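Local coordinates for protein RNA-dependent RNA polymerase (Farallon virus, PDB 6DX5) that carries an OTU-like cysteine protease domain with deubiquitinase activity in this N-terminal piece, while the full-length protein is probably an RNA-directed RNA polymerase, at residues 37-42 with 126-131; 61-66 with 132-137; 111-116 with 120-125; 141-146 with 152-157. One frame throughout, in Å; residues are numbered along the deposited sequence.

Contact 1. Residues 37-42 with 126-131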
loop_
_atom_site.group_PDB
_atom_site.type_symbol
_atom_site.label_atom_id
_atom_site.label_comp_id
_atom_site.label_asym_id
_atom_site.label_seq_id
_atom_site.Cartn_x
_atom_site.Cartn_y
_atom_site.Cartn_z
ATOM N N CYS A 37 -5.022 -13.752 -12.351
ATOM C CA CYS A 37 -6.229 -12.967 -12.611
ATOM C C CYS A 37 -5.929 -11.475 -12.836
ATOM O O CYS A 37 -6.619 -10.838 -13.660
ATOM C CB CYS A 37 -7.268 -13.151 -11.488
ATOM S SG CYS A 37 -6.657 -12.750 -9.752
ATOM N N PHE A 38 -4.929 -10.885 -12.144
ATOM C CA PHE A 38 -4.580 -9.497 -12.471
ATOM C C PHE A 38 -4.130 -9.386 -13.919
ATOM O O PHE A 38 -4.605 -8.520 -14.669
ATOM C CB PHE A 38 -3.474 -8.921 -11.572
ATOM C CG PHE A 38 -3.037 -7.542 -12.037
ATOM C CD1 PHE A 38 -1.882 -7.358 -12.803
ATOM C CD2 PHE A 38 -3.848 -6.436 -11.824
ATOM C CE1 PHE A 38 -1.544 -6.098 -13.297
ATOM C CE2 PHE A 38 -3.496 -5.165 -12.309
ATOM C CZ PHE A 38 -2.365 -5.020 -13.056
ATOM N N PHE A 39 -3.207 -10.255 -14.340
ATOM C CA PHE A 39 -2.766 -10.197 -15.737
ATOM C C PHE A 39 -3.940 -10.423 -16.678
ATOM O O PHE A 39 -4.030 -9.769 -17.727
ATOM C CB PHE A 39 -1.641 -11.225 -15.987
ATOM C CG PHE A 39 -0.428 -11.017 -15.108
ATOM C CD1 PHE A 39 0.180 -9.757 -15.028
ATOM C CD2 PHE A 39 0.081 -12.061 -14.330
ATOM C CE1 PHE A 39 1.315 -9.536 -14.204
ATOM C CE2 PHE A 39 1.204 -11.865 -13.498
ATOM C CZ PHE A 39 1.830 -10.580 -13.441
ATOM N N ARG A 40 -4.864 -11.344 -16.310
ATOM C CA ARG A 40 -6.027 -11.645 -17.164
ATOM C C ARG A 40 -6.989 -10.465 -17.244
ATOM O O ARG A 40 -7.550 -10.163 -18.320
ATOM C CB ARG A 40 -6.792 -12.857 -16.630
ATOM C CG ARG A 40 -6.029 -14.170 -16.785
ATOM C CD ARG A 40 -6.788 -15.345 -16.098
ATOM N NE ARG A 40 -6.134 -16.590 -16.465
ATOM C CZ ARG A 40 -6.423 -17.238 -17.584
ATOM N NH1 ARG A 40 -7.401 -16.776 -18.385
ATOM N NH2 ARG A 40 -5.762 -18.338 -17.901
ATOM N N ALA A 41 -7.226 -9.811 -16.106
ATOM C CA ALA A 41 -8.071 -8.619 -16.108
ATOM C C ALA A 41 -7.462 -7.543 -17.001
ATOM O O ALA A 41 -8.125 -7.003 -17.896
ATOM C CB ALA A 41 -8.254 -8.110 -14.664
ATOM N N PHE A 42 -6.169 -7.283 -16.848
ATOM C CA PHE A 42 -5.600 -6.234 -17.688
ATOM C C PHE A 42 -5.581 -6.695 -19.143
ATOM O O PHE A 42 -5.971 -5.943 -20.042
ATOM C CB PHE A 42 -4.192 -5.814 -17.178
ATOM C CG PHE A 42 -3.626 -4.654 -17.930
ATOM C CD1 PHE A 42 -4.032 -3.359 -17.648
ATOM C CD2 PHE A 42 -2.740 -4.861 -18.970
ATOM C CE1 PHE A 42 -3.524 -2.275 -18.376
ATOM C CE2 PHE A 42 -2.227 -3.788 -19.725
ATOM C CZ PHE A 42 -2.619 -2.488 -19.417
ATOM N N THR A 126 -0.498 -5.346 -7.581
ATOM C CA THR A 126 -0.186 -3.918 -7.734
ATOM C C THR A 126 1.286 -3.681 -8.116
ATOM O O THR A 126 1.591 -2.727 -8.842
ATOM C CB THR A 126 -0.544 -3.164 -6.443
ATOM O OG1 THR A 126 0.107 -3.794 -5.334
ATOM C CG2 THR A 126 -2.057 -3.233 -6.191
ATOM N N ASP A 127 2.221 -4.535 -7.677
ATOM C CA ASP A 127 3.615 -4.307 -8.090
ATOM C C ASP A 127 3.704 -4.310 -9.600
ATOM O O ASP A 127 4.424 -3.510 -10.192
ATOM C CB ASP A 127 4.548 -5.374 -7.530
ATOM C CG ASP A 127 4.830 -5.218 -6.029
ATOM O OD1 ASP A 127 4.362 -4.256 -5.343
ATOM O OD2 ASP A 127 5.547 -6.117 -5.539
ATOM N N GLU A 128 2.928 -5.161 -10.245
ATOM C CA GLU A 128 2.959 -5.218 -11.700
ATOM C C GLU A 128 2.028 -4.178 -12.344
ATOM O O GLU A 128 2.340 -3.712 -13.449
ATOM C CB GLU A 128 2.626 -6.633 -12.185
ATOM C CG GLU A 128 3.752 -7.661 -11.865
ATOM C CD GLU A 128 3.738 -8.121 -10.411
ATOM O OE1 GLU A 128 4.851 -8.468 -9.900
ATOM O OE2 GLU A 128 2.619 -8.152 -9.791
ATOM N N ALA A 129 0.917 -3.772 -11.692
ATOM C CA ALA A 129 0.165 -2.608 -12.187
ATOM C C ALA A 129 1.092 -1.399 -12.378
ATOM O O ALA A 129 1.008 -0.686 -13.380
ATOM C CB ALA A 129 -0.975 -2.234 -11.226
ATOM N N GLU A 130 1.966 -1.145 -11.421
ATOM C CA GLU A 130 2.870 -0.028 -11.557
ATOM C C GLU A 130 3.766 -0.195 -12.786
ATOM O O GLU A 130 4.049 0.777 -13.508
ATOM C CB GLU A 130 3.695 0.082 -10.281
ATOM C CG GLU A 130 4.834 1.024 -10.373
ATOM C CD GLU A 130 5.566 1.229 -9.036
ATOM O OE1 GLU A 130 5.596 0.296 -8.175
ATOM O OE2 GLU A 130 6.081 2.388 -8.843
ATOM N N MET A 131 4.246 -1.417 -13.027
ATOM C CA MET A 131 5.162 -1.655 -14.142
ATOM C C MET A 131 4.447 -1.443 -15.463
ATOM O O MET A 131 4.972 -0.777 -16.367
ATOM C CB MET A 131 5.696 -3.082 -14.039
ATOM C CG MET A 131 6.573 -3.289 -12.741
ATOM S SD MET A 131 6.997 -5.018 -12.584
ATOM C CE MET A 131 7.689 -5.053 -10.859
#

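Contact 2. Residues 61-66 with 132-137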
loop_
_atom_site.group_PDB
_atom_site.type_symbol
_atom_site.label_atom_id
_atom_site.label_comp_id
_atom_site.label_asym_id
_atom_site.label_seq_id
_atom_site.Cartn_x
_atom_site.Cartn_y
_atom_site.Cartn_z
ATOM N N LEU A 61 7.410 -8.003 -16.511
ATOM C CA LEU A 61 8.719 -8.467 -16.055
ATOM C C LEU A 61 9.847 -7.929 -16.945
ATOM O O LEU A 61 10.955 -7.633 -16.452
ATOM C CB LEU A 61 8.765 -9.987 -16.022
ATOM C CG LEU A 61 8.219 -10.721 -14.786
ATOM C CD1 LEU A 61 6.930 -10.127 -14.291
ATOM C CD2 LEU A 61 8.004 -12.198 -15.121
ATOM N N GLY A 62 9.618 -7.817 -18.255
ATOM C CA GLY A 62 10.673 -7.258 -19.105
ATOM C C GLY A 62 10.931 -5.802 -18.752
ATOM O O GLY A 62 12.074 -5.354 -18.701
ATOM N N TYR A 63 9.852 -5.055 -18.476
ATOM C CA TYR A 63 9.987 -3.699 -17.979
ATOM C C TYR A 63 10.817 -3.662 -16.698
ATOM O O TYR A 63 11.673 -2.769 -16.527
ATOM C CB TYR A 63 8.590 -3.070 -17.756
ATOM C CG TYR A 63 8.680 -1.687 -17.162
ATOM C CD1 TYR A 63 8.618 -1.502 -15.763
ATOM C CD2 TYR A 63 8.926 -0.589 -17.971
ATOM C CE1 TYR A 63 8.767 -0.234 -15.192
ATOM C CE2 TYR A 63 9.083 0.689 -17.413
ATOM C CZ TYR A 63 8.983 0.849 -16.013
ATOM O OH TYR A 63 9.141 2.113 -15.449
ATOM N N ALA A 64 10.542 -4.577 -15.758
ATOM C CA ALA A 64 11.300 -4.560 -14.508
ATOM C C ALA A 64 12.800 -4.821 -14.730
ATOM O O ALA A 64 13.638 -4.196 -14.077
ATOM C CB ALA A 64 10.725 -5.576 -13.541
ATOM N N ARG A 65 13.162 -5.730 -15.648
ATOM C CA ARG A 65 14.575 -6.004 -15.938
ATOM C C ARG A 65 15.291 -4.740 -16.400
ATOM O O ARG A 65 16.459 -4.511 -16.078
ATOM C CB ARG A 65 14.720 -7.080 -17.021
ATOM C CG ARG A 65 14.321 -8.488 -16.599
ATOM C CD ARG A 65 14.703 -9.596 -17.632
ATOM N NE ARG A 65 14.014 -10.846 -17.292
ATOM C CZ ARG A 65 12.805 -11.190 -17.757
ATOM N NH1 ARG A 65 12.171 -10.403 -18.629
ATOM N NH2 ARG A 65 12.235 -12.340 -17.376
ATOM N N GLN A 66 14.606 -3.918 -17.160
ATOM C CA GLN A 66 15.212 -2.746 -17.761
ATOM C C GLN A 66 15.085 -1.490 -16.896
ATOM O O GLN A 66 15.892 -0.575 -17.044
ATOM C CB GLN A 66 14.553 -2.562 -19.129
ATOM C CG GLN A 66 15.263 -1.741 -20.089
ATOM C CD GLN A 66 16.720 -2.128 -20.205
ATOM O OE1 GLN A 66 17.552 -1.250 -20.415
ATOM N NE2 GLN A 66 17.037 -3.436 -20.112
ATOM N N LEU A 132 3.240 -2.029 -15.580
ATOM C CA LEU A 132 2.470 -1.958 -16.806
ATOM C C LEU A 132 2.115 -0.517 -17.131
ATOM O O LEU A 132 2.147 -0.122 -18.296
ATOM C CB LEU A 132 1.196 -2.777 -16.632
ATOM C CG LEU A 132 1.467 -4.279 -16.598
ATOM C CD1 LEU A 132 0.139 -5.022 -16.208
ATOM C CD2 LEU A 132 1.941 -4.654 -18.029
ATOM N N ALA A 133 1.754 0.279 -16.108
ATOM C CA ALA A 133 1.373 1.663 -16.348
ATOM C C ALA A 133 2.533 2.441 -16.966
ATOM O O ALA A 133 2.347 3.166 -17.955
ATOM C CB ALA A 133 0.928 2.328 -15.042
ATOM N N SER A 134 3.750 2.244 -16.438
ATOM C CA SER A 134 4.917 2.903 -17.007
ATOM C C SER A 134 5.326 2.254 -18.321
ATOM O O SER A 134 5.654 2.950 -19.286
ATOM C CB SER A 134 6.080 2.866 -16.017
ATOM O OG SER A 134 5.746 3.568 -14.833
ATOM N N ALA A 135 5.364 0.915 -18.367
ATOM C CA ALA A 135 5.810 0.260 -19.600
ATOM C C ALA A 135 4.945 0.687 -20.774
ATOM O O ALA A 135 5.457 0.964 -21.852
ATOM C CB ALA A 135 5.744 -1.272 -19.459
ATOM N N LEU A 136 3.616 0.729 -20.595
ATOM C CA LEU A 136 2.736 0.967 -21.745
ATOM C C LEU A 136 2.264 2.407 -21.824
ATOM O O LEU A 136 1.524 2.733 -22.741
ATOM C CB LEU A 136 1.513 0.043 -21.709
ATOM C CG LEU A 136 1.885 -1.425 -21.626
ATOM C CD1 LEU A 136 0.699 -2.285 -21.180
ATOM C CD2 LEU A 136 2.411 -1.862 -23.005
ATOM N N ASN A 137 2.672 3.274 -20.887
ATOM C CA ASN A 137 2.214 4.675 -20.837
ATOM C C ASN A 137 0.687 4.784 -20.724
ATOM O O ASN A 137 0.050 5.514 -21.476
ATOM C CB ASN A 137 2.715 5.460 -22.062
ATOM C CG ASN A 137 2.489 6.938 -21.910
ATOM O OD1 ASN A 137 2.404 7.452 -20.774
ATOM N ND2 ASN A 137 2.397 7.645 -23.030
#

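Contact 3. Residues 111-116 with 120-125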
loop_
_atom_site.group_PDB
_atom_site.type_symbol
_atom_site.label_atom_id
_atom_site.label_comp_id
_atom_site.label_asym_id
_atom_site.label_seq_id
_atom_site.Cartn_x
_atom_site.Cartn_y
_atom_site.Cartn_z
ATOM N N ASP A 111 17.078 -9.768 -9.231
ATOM C CA ASP A 111 17.137 -11.220 -9.428
ATOM C C ASP A 111 16.217 -11.975 -8.453
ATOM O O ASP A 111 15.588 -12.970 -8.841
ATOM C CB ASP A 111 18.575 -11.740 -9.319
ATOM C CG ASP A 111 19.517 -11.152 -10.400
ATOM O OD1 ASP A 111 20.714 -10.964 -10.077
ATOM O OD2 ASP A 111 19.084 -10.861 -11.550
ATOM N N LEU A 112 16.126 -11.526 -7.187
ATOM C CA LEU A 112 15.177 -12.144 -6.274
ATOM C C LEU A 112 13.740 -11.950 -6.765
ATOM O O LEU A 112 12.936 -12.890 -6.742
ATOM C CB LEU A 112 15.345 -11.587 -4.865
ATOM C CG LEU A 112 16.692 -11.906 -4.169
ATOM C CD1 LEU A 112 16.832 -11.120 -2.871
ATOM C CD2 LEU A 112 16.880 -13.384 -3.917
ATOM N N TYR A 113 13.401 -10.737 -7.213
ATOM C CA TYR A 113 12.060 -10.492 -7.733
ATOM C C TYR A 113 11.751 -11.442 -8.881
ATOM O O TYR A 113 10.707 -12.096 -8.888
ATOM C CB TYR A 113 11.900 -9.029 -8.186
ATOM C CG TYR A 113 10.631 -8.804 -9.002
ATOM C CD1 TYR A 113 9.379 -8.799 -8.390
ATOM C CD2 TYR A 113 10.682 -8.639 -10.377
ATOM C CE1 TYR A 113 8.222 -8.646 -9.126
ATOM C CE2 TYR A 113 9.521 -8.479 -11.127
ATOM C CZ TYR A 113 8.308 -8.464 -10.479
ATOM O OH TYR A 113 7.158 -8.309 -11.204
ATOM N N LEU A 114 12.646 -11.517 -9.872
ATOM C CA LEU A 114 12.422 -12.383 -11.023
ATOM C C LEU A 114 12.291 -13.849 -10.610
ATOM O O LEU A 114 11.500 -14.593 -11.203
ATOM C CB LEU A 114 13.567 -12.222 -12.035
ATOM C CG LEU A 114 13.599 -10.821 -12.614
ATOM C CD1 LEU A 114 14.771 -10.642 -13.504
ATOM C CD2 LEU A 114 12.256 -10.620 -13.355
ATOM N N GLU A 115 13.063 -14.298 -9.614
ATOM C CA GLU A 115 12.933 -15.690 -9.166
ATOM C C GLU A 115 11.516 -16.000 -8.683
ATOM O O GLU A 115 10.981 -17.079 -8.974
ATOM C CB GLU A 115 13.943 -16.016 -8.061
ATOM C CG GLU A 115 15.343 -16.323 -8.597
ATOM C CD GLU A 115 16.390 -16.573 -7.503
ATOM O OE1 GLU A 115 16.029 -17.065 -6.406
ATOM O OE2 GLU A 115 17.578 -16.272 -7.756
ATOM N N ASP A 116 10.890 -15.072 -7.944
ATOM C CA ASP A 116 9.500 -15.284 -7.553
ATOM C C ASP A 116 8.574 -15.075 -8.732
ATOM O O ASP A 116 7.687 -15.905 -8.996
ATOM C CB ASP A 116 9.085 -14.347 -6.417
ATOM C CG ASP A 116 9.663 -14.753 -5.059
ATOM O OD1 ASP A 116 10.244 -15.867 -4.909
ATOM O OD2 ASP A 116 9.533 -13.918 -4.134
ATOM N N GLU A 120 5.303 -20.105 -12.344
ATOM C CA GLU A 120 3.927 -20.182 -12.848
ATOM C C GLU A 120 2.903 -19.910 -11.748
ATOM O O GLU A 120 1.793 -19.454 -12.041
ATOM C CB GLU A 120 3.621 -21.546 -13.482
ATOM C CG GLU A 120 4.591 -22.034 -14.539
ATOM C CD GLU A 120 5.741 -22.841 -13.923
ATOM O OE1 GLU A 120 6.193 -22.479 -12.801
ATOM O OE2 GLU A 120 6.206 -23.827 -14.554
ATOM N N GLY A 121 3.240 -20.206 -10.486
ATOM C CA GLY A 121 2.332 -19.983 -9.373
ATOM C C GLY A 121 2.295 -18.574 -8.815
ATOM O O GLY A 121 1.630 -18.324 -7.807
ATOM N N TYR A 122 2.973 -17.630 -9.453
ATOM C CA TYR A 122 3.067 -16.275 -8.920
ATOM C C TYR A 122 1.754 -15.517 -9.067
ATOM O O TYR A 122 1.101 -15.568 -10.104
ATOM C CB TYR A 122 4.178 -15.520 -9.655
ATOM C CG TYR A 122 4.375 -14.075 -9.232
ATOM C CD1 TYR A 122 4.068 -13.025 -10.102
ATOM C CD2 TYR A 122 4.926 -13.772 -7.993
ATOM C CE1 TYR A 122 4.292 -11.724 -9.754
ATOM C CE2 TYR A 122 5.154 -12.464 -7.632
ATOM C CZ TYR A 122 4.858 -11.446 -8.518
ATOM O OH TYR A 122 5.103 -10.144 -8.148
ATOM N N TRP A 123 1.391 -14.775 -8.038
ATOM C CA TRP A 123 0.181 -13.977 -8.009
ATOM C C TRP A 123 0.508 -12.538 -8.403
ATOM O O TRP A 123 0.961 -11.744 -7.568
ATOM C CB TRP A 123 -0.429 -14.026 -6.618
ATOM C CG TRP A 123 -1.292 -15.210 -6.417
ATOM C CD1 TRP A 123 -0.880 -16.478 -6.130
ATOM C CD2 TRP A 123 -2.720 -15.249 -6.455
ATOM N NE1 TRP A 123 -1.957 -17.314 -5.987
ATOM C CE2 TRP A 123 -3.105 -16.596 -6.183
ATOM C CE3 TRP A 123 -3.714 -14.290 -6.686
ATOM C CZ2 TRP A 123 -4.439 -17.014 -6.166
ATOM C CZ3 TRP A 123 -5.037 -14.701 -6.642
ATOM C CH2 TRP A 123 -5.394 -16.057 -6.376
ATOM N N GLY A 124 0.230 -12.184 -9.658
ATOM C CA GLY A 124 0.404 -10.804 -10.078
ATOM C C GLY A 124 -0.488 -9.852 -9.297
ATOM O O GLY A 124 -1.497 -10.249 -8.724
ATOM N N GLY A 125 -0.107 -8.561 -9.261
ATOM C CA GLY A 125 -0.904 -7.590 -8.508
ATOM C C GLY A 125 -0.417 -6.166 -8.641
ATOM O O GLY A 125 0.084 -5.811 -9.693
#

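Contact 4. Residues 141-146 with 152-157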
loop_
_atom_site.group_PDB
_atom_site.type_symbol
_atom_site.label_atom_id
_atom_site.label_comp_id
_atom_site.label_asym_id
_atom_site.label_seq_id
_atom_site.Cartn_x
_atom_site.Cartn_y
_atom_site.Cartn_z
ATOM N N VAL A 141 -6.436 1.845 -12.885
ATOM C CA VAL A 141 -7.137 2.162 -11.651
ATOM C C VAL A 141 -7.515 0.859 -10.974
ATOM O O VAL A 141 -8.084 -0.020 -11.615
ATOM C CB VAL A 141 -8.385 3.009 -11.930
ATOM C CG1 VAL A 141 -9.024 3.381 -10.665
ATOM C CG2 VAL A 141 -7.994 4.253 -12.757
ATOM N N ILE A 142 -7.195 0.725 -9.683
ATOM C CA ILE A 142 -7.520 -0.467 -8.905
ATOM C C ILE A 142 -8.587 -0.066 -7.896
ATOM O O ILE A 142 -8.333 0.753 -7.009
ATOM C CB ILE A 142 -6.312 -1.053 -8.168
ATOM C CG1 ILE A 142 -5.089 -1.219 -9.086
ATOM C CG2 ILE A 142 -6.722 -2.392 -7.517
ATOM C CD1 ILE A 142 -5.205 -2.350 -9.995
ATOM N N TRP A 143 -9.777 -0.630 -8.016
ATOM C CA TRP A 143 -10.863 -0.331 -7.090
ATOM C C TRP A 143 -10.960 -1.495 -6.103
ATOM O O TRP A 143 -11.266 -2.624 -6.500
ATOM C CB TRP A 143 -12.203 -0.156 -7.827
ATOM C CG TRP A 143 -12.250 0.890 -8.888
ATOM C CD1 TRP A 143 -11.820 0.765 -10.179
ATOM C CD2 TRP A 143 -12.701 2.245 -8.736
ATOM N NE1 TRP A 143 -12.002 1.949 -10.852
ATOM C CE2 TRP A 143 -12.535 2.874 -9.986
ATOM C CE3 TRP A 143 -13.241 2.978 -7.669
ATOM C CZ2 TRP A 143 -12.873 4.226 -10.209
ATOM C CZ3 TRP A 143 -13.604 4.325 -7.891
ATOM C CH2 TRP A 143 -13.382 4.935 -9.142
ATOM N N ASN A 144 -10.695 -1.230 -4.838
ATOM C CA ASN A 144 -10.811 -2.261 -3.827
ATOM C C ASN A 144 -12.234 -2.224 -3.286
ATOM O O ASN A 144 -12.668 -1.202 -2.736
ATOM C CB ASN A 144 -9.791 -2.027 -2.704
ATOM C CG ASN A 144 -8.369 -1.932 -3.226
ATOM O OD1 ASN A 144 -7.777 -0.839 -3.271
ATOM N ND2 ASN A 144 -7.848 -3.038 -3.698
ATOM N N VAL A 145 -12.938 -3.336 -3.375
ATOM C CA VAL A 145 -14.333 -3.341 -2.981
ATOM C C VAL A 145 -14.586 -4.414 -1.935
ATOM O O VAL A 145 -13.810 -5.364 -1.769
ATOM C CB VAL A 145 -15.222 -3.565 -4.192
ATOM C CG1 VAL A 145 -14.969 -2.484 -5.223
ATOM C CG2 VAL A 145 -14.968 -4.991 -4.724
ATOM N N ASN A 146 -15.709 -4.265 -1.224
ATOM C CA ASN A 146 -16.082 -5.327 -0.311
ATOM C C ASN A 146 -16.934 -6.304 -1.109
ATOM O O ASN A 146 -17.020 -6.217 -2.341
ATOM C CB ASN A 146 -16.775 -4.771 0.932
ATOM C CG ASN A 146 -17.957 -3.966 0.584
ATOM O OD1 ASN A 146 -18.324 -3.900 -0.583
ATOM N ND2 ASN A 146 -18.571 -3.323 1.572
ATOM N N LEU A 152 -14.048 0.393 -1.067
ATOM C CA LEU A 152 -13.361 0.715 0.187
ATOM C C LEU A 152 -12.334 1.824 -0.044
ATOM O O LEU A 152 -12.284 2.787 0.714
ATOM C CB LEU A 152 -12.664 -0.528 0.765
ATOM C CG LEU A 152 -13.481 -1.772 1.114
ATOM C CD1 LEU A 152 -12.654 -3.076 1.046
ATOM C CD2 LEU A 152 -13.982 -1.568 2.490
ATOM N N ASP A 153 -11.491 1.683 -1.067
ATOM C CA ASP A 153 -10.627 2.775 -1.503
ATOM C C ASP A 153 -10.133 2.420 -2.895
ATOM O O ASP A 153 -10.462 1.359 -3.437
ATOM C CB ASP A 153 -9.475 3.039 -0.521
ATOM C CG ASP A 153 -8.749 1.767 -0.116
ATOM O OD1 ASP A 153 -8.727 1.426 1.102
ATOM O OD2 ASP A 153 -8.219 1.096 -1.037
ATOM N N VAL A 154 -9.377 3.339 -3.499
ATOM C CA VAL A 154 -9.001 3.180 -4.896
ATOM C C VAL A 154 -7.650 3.844 -5.112
ATOM O O VAL A 154 -7.380 4.894 -4.534
ATOM C CB VAL A 154 -10.096 3.750 -5.822
ATOM C CG1 VAL A 154 -10.402 5.147 -5.449
ATOM C CG2 VAL A 154 -9.689 3.654 -7.275
ATOM N N GLN A 155 -6.773 3.175 -5.884
ATOM C CA GLN A 155 -5.481 3.671 -6.323
ATOM C C GLN A 155 -5.467 3.740 -7.842
ATOM O O GLN A 155 -6.180 2.989 -8.541
ATOM C CB GLN A 155 -4.322 2.780 -5.892
ATOM C CG GLN A 155 -4.244 2.471 -4.456
ATOM C CD GLN A 155 -4.772 1.068 -4.141
ATOM O OE1 GLN A 155 -4.217 0.022 -4.605
ATOM N NE2 GLN A 155 -5.861 1.033 -3.360
ATOM N N LYS A 156 -4.596 4.607 -8.341
ATOM C CA LYS A 156 -4.474 4.899 -9.768
ATOM C C LYS A 156 -2.980 5.041 -10.082
ATOM O O LYS A 156 -2.297 5.857 -9.473
ATOM C CB LYS A 156 -5.247 6.179 -10.078
ATOM C CG LYS A 156 -5.201 6.791 -11.478
ATOM C CD LYS A 156 -6.289 7.873 -11.494
ATOM C CE LYS A 156 -5.800 9.307 -11.720
ATOM N NZ LYS A 156 -4.701 9.444 -12.689
ATOM N N PHE A 157 -2.460 4.199 -10.964
ATOM C CA PHE A 157 -1.118 4.349 -11.489
ATOM C C PHE A 157 -1.250 5.094 -12.800
ATOM O O PHE A 157 -1.916 4.601 -13.712
ATOM C CB PHE A 157 -0.464 2.995 -11.716
ATOM C CG PHE A 157 -0.280 2.202 -10.462
ATOM C CD1 PHE A 157 0.916 2.288 -9.763
ATOM C CD2 PHE A 157 -1.257 1.339 -9.998
ATOM C CE1 PHE A 157 1.132 1.551 -8.614
ATOM C CE2 PHE A 157 -1.037 0.597 -8.826
ATOM C CZ PHE A 157 0.169 0.708 -8.163
HETATM O O HOH W 1 -5.091 -3.012 -4.002
#

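Contact 1. Residues 37-42 with 126-131
Two phenylalanines of one helix divide a neighbouring helix between them: Phe38 presses on Ala129 and Phe39 on Glu128. The Phe38 ring is extended across the gap because its CG is anti to the backbone N (chi1 174°), which brings the far end of the ring to the second helix. There CZ lies 3.6 Å from both CA and CB of Ala129, while CE1 comes within 3.7 Å of Ala129 N. Phe39 takes a different rotation, CG anti to the carbonyl carbon and beside the backbone N, and meets the aliphatic part of Glu128 obliquely, with CE1 3.8 Å from CB and CZ 3.8 Å from CG. The carboxylate plane is turned 68° from that ring. Because Glu128 bends at chi2, its hydrocarbon part meets Phe39 while its carboxylate serves other partners: OE1 lies in probable hydrogen bonds with Tyr113 OH and Tyr122 OH, the latter unusually short and so doubtful in detail, and OE2 accepts one from the Gly125 N-H. The buried carboxylate thus has polar partners at both oxygens. No hydrogen bond joins the two segments themselves, and the small Ala129 side chain is what Phe38 meets where the axes of the 37-42 and 126-131 segments approach to 10.5 Å at 35°. Within the OTU-like domain, Phe38 also reaches Ile168 of strand 166-171 and Phe175 of strand 174-180, whereas Phe39 packs on Trp53 and Lys57 of helix 53-66.

Contact 2. Residues 61-66 with 132-137
The ring of Tyr63 provides the flat surface of this contact, and over one of its faces sits the backbone of Ala135, whose N stands 3.8 Å above the plane, shifted toward the rim. The Ala135 methyl meets the part of the ring nearer its root: CB is 3.6 Å from CD2 of Tyr63. Farther out, Ser134 approaches the phenol end obliquely, its CB 3.5 Å from Tyr63 CZ and 3.2 Å from Tyr63 OH. The same ring is also stacked with that of His67, one helical turn on. Tyr63 can span the gap because its CG is anti to the backbone N (chi1 177°), which carries the whole ring alongside the neighbouring helix, and the closest CA pair, Tyr63 with Ala135, is only 6.0 Å apart. Small residues on the second helix allow that approach. Helix 126-136 finishes here in a Schellman motif, with Asn137 as the C-prime residue of positive phi, and Leu132 turns from this contact toward Phe38 and Phe42 of helix 37-47. Although two hydroxyls lie near each other, Tyr63 OH and Ser134 OG are 3.7 Å apart and form no hydrogen bond. Joining helix 53-66 to helix 126-136 at the partly exposed surface of the domain, the contact thus relies on shape and van der Waals packing, with the Tyr63 hydroxyl resting against Ser134 CB rather than bonding to its OG.

Contact 3. Residues 111-116 with 120-125
Tyr122 touches helix 103-117 at two places, resting its root on the backbone of Asp116 and its hydroxyl on the ring of Tyr113. Its CB lies 3.6 Å from Asp116 O, and CD2 lies equally close to that oxygen. At the other end, Tyr122 OH is 3.6 Å from Tyr113 CE1, and the two side chains cross at about a right angle. With CG anti to the backbone N in both tyrosines (chi1 168° for Tyr113, 179° for Tyr122), each phenol is thrown out from its own chain toward the same spot. Both hydroxyls turn toward Glu128 of helix 126-136, which probably helps to position them. A dithiothreitol molecule, probably from the crystallisation liquor, is also hydrogen-bonded to Tyr122 OH and marks a pocket that Trp123 and Asp127 help line. One shell farther out, Asp116 OD2 bonds to Tyr78 OH of helix 72-86. The loop thus lies against the end of helix 103-117 before entering helix 126-136 at Gly125, its N-cap, while Tyr113 packs against Ala64 of helix 53-66 and Ala74 of helix 72-86.

Contact 4. Residues 141-146 with 152-157
Strands 141-145 and 153-157, paired in antiparallel fashion from Val141 with Lys156 to Asn144 with Asp153, form a beta hairpin whose turn end carries a classic beta bulge, Leu152 and Asp153 both facing Asn144. Four backbone hydrogen bonds join them. Ile142 and Gln155 exchange a pair, and at the bulge Asn144 N donates to Asp153 O while Leu152 N donates to Asn144 O at 2.7 Å, with an N-H...O angle of 166°. Apolar packing takes the face of Val141, Trp143 and Val154. Val154 CG2, anti to the backbone N, stands over the Trp143 six-membered ring as a CH-pi contact, 3.8 Å from its centroid and 18° off the normal. The same methyl is packed tightly against Val141 CG1 at 3.5 Å. On the reverse face Ile142 CG1 comes up to the edge of the Phe157 ring. The polar contacts gather there too. Asn144 OD1 lies 3.0 Å from Asp153 OD2, a pair of acceptors that probably repel, but Asp153 OD1 makes a salt bridge with Arg170 of the second subunit, which would ease the charge. Gln155, bent at chi2, brings its amide to Asn144 with the two amide planes 16° apart: Gln155 NE2 donates to Asn144 OD1 at 2.7 Å, and one water accepts from Asn144 ND2 and donates to Gln155 OE1.

How the contacts relate
Starting from the N terminus, helix 37-47 comes first and helix 53-66 follows; both pack later against helix 126-136, with which contact 1 and contact 2 close long, mainly helical loops. These two cross, since their segments alternate along the chain. Contact 3 is a short closure lying within both loops, joining the end of helix 103-117 to the loop that leads into helix 126-136. Contact 4 follows in series as a local hairpin at the sheet. Helix 126-136 is the common member: its first turns meet helix 37-47 and its last turn helix 53-66, and Ala129, Glu130 and Ala133 pack on Phe157 of contact 4. Contacts 3 and 4, on opposite sides of the chain's centre, do not touch.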